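Transglutaminase elicitor (Phytophthora sojae, PDB 3TW5) probably crosslinks proteins by joining glutamine side chains to lysine amines, and is an elicitor associated with plant innate immunity. Local coordinates at residues S275-I280 / Q302-L307. The protein carries 1 engineered substitution. Sequence-based numbering, arbitrary orientation.
Sequences SRLSWI and QYYYYL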
loop_
_atom_site.group_PDB
_atom_site.type_symbol
_atom_site.label_atom_id
_atom_site.label_comp_id
_atom_site.label_asym_id
_atom_site.label_seq_id
_atom_site.Cartn_x
_atom_site.Cartn_y
_atom_site.Cartn_z
ATOM N N SER A 275 7.801 18.262 -3.369
ATOM C CA SER A 275 7.175 17.652 -2.197
ATOM C C SER A 275 7.604 16.204 -2.047
ATOM O O SER A 275 8.050 15.580 -3.011
ATOM C CB SER A 275 5.650 17.746 -2.287
ATOM O OG SER A 275 5.168 17.116 -3.459
ATOM N N ARG A 276 7.470 15.676 -0.834
ATOM C CA ARG A 276 7.855 14.300 -0.550
ATOM C C ARG A 276 6.697 13.501 0.035
ATOM O O ARG A 276 6.040 13.933 0.986
ATOM C CB ARG A 276 9.080 14.259 0.371
ATOM C CG ARG A 276 9.242 12.974 1.176
ATOM C CD ARG A 276 10.561 12.946 1.912
ATOM N NE ARG A 276 11.592 12.301 1.107
ATOM C CZ ARG A 276 12.125 11.114 1.383
ATOM N NH1 ARG A 276 11.740 10.437 2.462
ATOM N NH2 ARG A 276 13.055 10.607 0.583
ATOM N N LEU A 277 6.456 12.337 -0.560
ATOM C CA LEU A 277 5.499 11.375 -0.041
ATOM C C LEU A 277 6.251 10.349 0.795
ATOM O O LEU A 277 7.335 9.909 0.414
ATOM C CB LEU A 277 4.755 10.696 -1.193
ATOM C CG LEU A 277 3.480 9.908 -0.879
ATOM C CD1 LEU A 277 2.386 10.821 -0.345
ATOM C CD2 LEU A 277 3.001 9.169 -2.119
ATOM N N SER A 278 5.683 9.978 1.936
ATOM C CA SER A 278 6.328 9.028 2.840
ATOM C C SER A 278 5.437 7.818 3.096
ATOM O O SER A 278 4.290 7.964 3.519
ATOM C CB SER A 278 6.696 9.705 4.161
ATOM O OG SER A 278 7.416 10.903 3.931
ATOM N N TRP A 279 5.971 6.629 2.838
ATOM C CA TRP A 279 5.211 5.399 3.011
ATOM C C TRP A 279 5.982 4.332 3.773
ATOM O O TRP A 279 7.201 4.420 3.931
ATOM C CB TRP A 279 4.759 4.854 1.657
ATOM C CG TRP A 279 5.879 4.485 0.744
ATOM C CD1 TRP A 279 6.547 3.298 0.706
ATOM C CD2 TRP A 279 6.457 5.303 -0.279
ATOM N NE1 TRP A 279 7.505 3.321 -0.277
ATOM C CE2 TRP A 279 7.473 4.541 -0.897
ATOM C CE3 TRP A 279 6.214 6.607 -0.735
ATOM C CZ2 TRP A 279 8.250 5.038 -1.947
ATOM C CZ3 TRP A 279 6.987 7.102 -1.779
ATOM C CH2 TRP A 279 7.995 6.316 -2.372
ATOM N N ILE A 280 5.249 3.319 4.228
ATOM C CA ILE A 280 5.809 2.213 4.992
ATOM C C ILE A 280 6.180 1.079 4.043
ATOM O O ILE A 280 5.435 0.786 3.110
ATOM C CB ILE A 280 4.791 1.698 6.036
ATOM C CG1 ILE A 280 4.115 2.863 6.776
ATOM C CG2 ILE A 280 5.446 0.725 7.000
ATOM C CD1 ILE A 280 5.056 3.801 7.535
ATOM N N GLN A 302 9.880 9.479 -1.383
ATOM C CA GLN A 302 10.363 9.942 -2.677
ATOM C C GLN A 302 9.971 11.396 -2.907
ATOM O O GLN A 302 8.883 11.826 -2.513
ATOM C CB GLN A 302 9.801 9.069 -3.798
ATOM C CG GLN A 302 10.466 9.281 -5.144
ATOM C CD GLN A 302 10.227 8.127 -6.093
ATOM O OE1 GLN A 302 9.095 7.868 -6.508
ATOM N NE2 GLN A 302 11.299 7.426 -6.446
ATOM N N TYR A 303 10.864 12.149 -3.541
ATOM C CA TYR A 303 10.556 13.515 -3.928
ATOM C C TYR A 303 9.814 13.535 -5.254
ATOM O O TYR A 303 10.021 12.670 -6.111
ATOM C CB TYR A 303 11.826 14.366 -4.014
ATOM C CG TYR A 303 12.452 14.676 -2.676
ATOM C CD1 TYR A 303 11.904 15.640 -1.832
ATOM C CD2 TYR A 303 13.599 14.005 -2.254
ATOM C CE1 TYR A 303 12.483 15.928 -0.598
ATOM C CE2 TYR A 303 14.187 14.282 -1.024
ATOM C CZ TYR A 303 13.627 15.244 -0.201
ATOM O OH TYR A 303 14.211 15.515 1.017
ATOM N N TYR A 304 8.934 14.518 -5.401
ATOM C CA TYR A 304 8.206 14.735 -6.641
ATOM C C TYR A 304 8.256 16.205 -7.008
ATOM O O TYR A 304 8.110 17.079 -6.150
ATOM C CB TYR A 304 6.759 14.251 -6.522
ATOM C CG TYR A 304 6.645 12.777 -6.215
ATOM C CD1 TYR A 304 6.946 11.819 -7.185
ATOM C CD2 TYR A 304 6.250 12.338 -4.953
ATOM C CE1 TYR A 304 6.851 10.461 -6.906
ATOM C CE2 TYR A 304 6.149 10.979 -4.663
ATOM C CZ TYR A 304 6.452 10.049 -5.645
ATOM O OH TYR A 304 6.356 8.705 -5.368
ATOM N N TYR A 305 8.469 16.463 -8.291
ATOM C CA TYR A 305 8.654 17.812 -8.800
ATOM C C TYR A 305 7.598 18.073 -9.859
ATOM O O TYR A 305 7.452 17.299 -10.807
ATOM C CB TYR A 305 10.064 17.973 -9.385
ATOM C CG TYR A 305 11.149 17.332 -8.543
ATOM C CD1 TYR A 305 11.802 18.053 -7.542
ATOM C CD2 TYR A 305 11.510 15.997 -8.738
ATOM C CE1 TYR A 305 12.792 17.463 -6.762
ATOM C CE2 TYR A 305 12.495 15.397 -7.964
ATOM C CZ TYR A 305 13.132 16.134 -6.979
ATOM O OH TYR A 305 14.110 15.536 -6.213
ATOM N N TYR A 306 6.859 19.163 -9.688
ATOM C CA TYR A 306 5.783 19.499 -10.604
ATOM C C TYR A 306 5.453 20.985 -10.624
ATOM O O TYR A 306 5.671 21.700 -9.643
ATOM C CB TYR A 306 4.525 18.671 -10.294
ATOM C CG TYR A 306 4.140 18.588 -8.829
ATOM C CD1 TYR A 306 4.645 17.578 -8.010
ATOM C CD2 TYR A 306 3.253 19.508 -8.269
ATOM C CE1 TYR A 306 4.289 17.494 -6.665
ATOM C CE2 TYR A 306 2.887 19.431 -6.926
ATOM C CZ TYR A 306 3.409 18.422 -6.132
ATOM O OH TYR A 306 3.048 18.346 -4.808
ATOM N N LEU A 307 4.947 21.439 -11.766
ATOM C CA LEU A 307 4.390 22.776 -11.895
ATOM C C LEU A 307 2.896 22.691 -11.646
ATOM O O LEU A 307 2.209 21.891 -12.275
ATOM C CB LEU A 307 4.630 23.334 -13.304
ATOM C CG LEU A 307 6.039 23.684 -13.792
ATOM C CD1 LEU A 307 6.010 23.956 -15.290
ATOM C CD2 LEU A 307 6.611 24.879 -13.034
#
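S275 pairs with Y304 and L277 with Q302 through two backbone hydrogen bonds each, while R276 and Y303 form the non-hydrogen-bonded pair between them, their CA atoms 4.4 Å apart. The two segments are neighbouring antiparallel strands in the large antiparallel sheet of this transglutaminase, whose family belongs to the papain-like clan CA. Their short axes run at 144°, a marked twist. Strand 232-246 flanks segment 275-280 on its other side, with backbone bonds at R276 and S278.

One face of the sheet carries R276 and Y303. The R276 chain bends at chi3, which places its NE over one face of the Y303 ring, offset toward the rim and 3.8 Å from Y303 CZ. The interaction is cation-pi, with R276 CZ 4.9 Å from the ring centroid. The guanidinium is tilted 61° from the ring plane instead of stacking flat. K274 makes a second cation-pi contact with Y303, and Y241 meets it edge-to-face.

S275, L277, Q302 and Y304 share the other face, which helix 202-215 covers at L277, Y304 and Y306. L277 CB sits in the plane of the Y304 ring, at its edge, 3.8 Å from Y304 CE2, and F205 of that helix packs edge-to-face on the same tyrosine. W279 stands crosswise to Y304 and brings its six-membered ring to the Q302 side chain, W279 CH2 lying 3.6 Å from Q302 CB. The buried S275 hydroxyl, placed between its backbone N and carbonyl carbon (chi1 58°), reaches the edge of the Y306 ring. There S275 OG and Y306 OH share a 2.8 Å hydrogen bond, and the phenol oxygen is also hydrogen-bonded to H206 ND1.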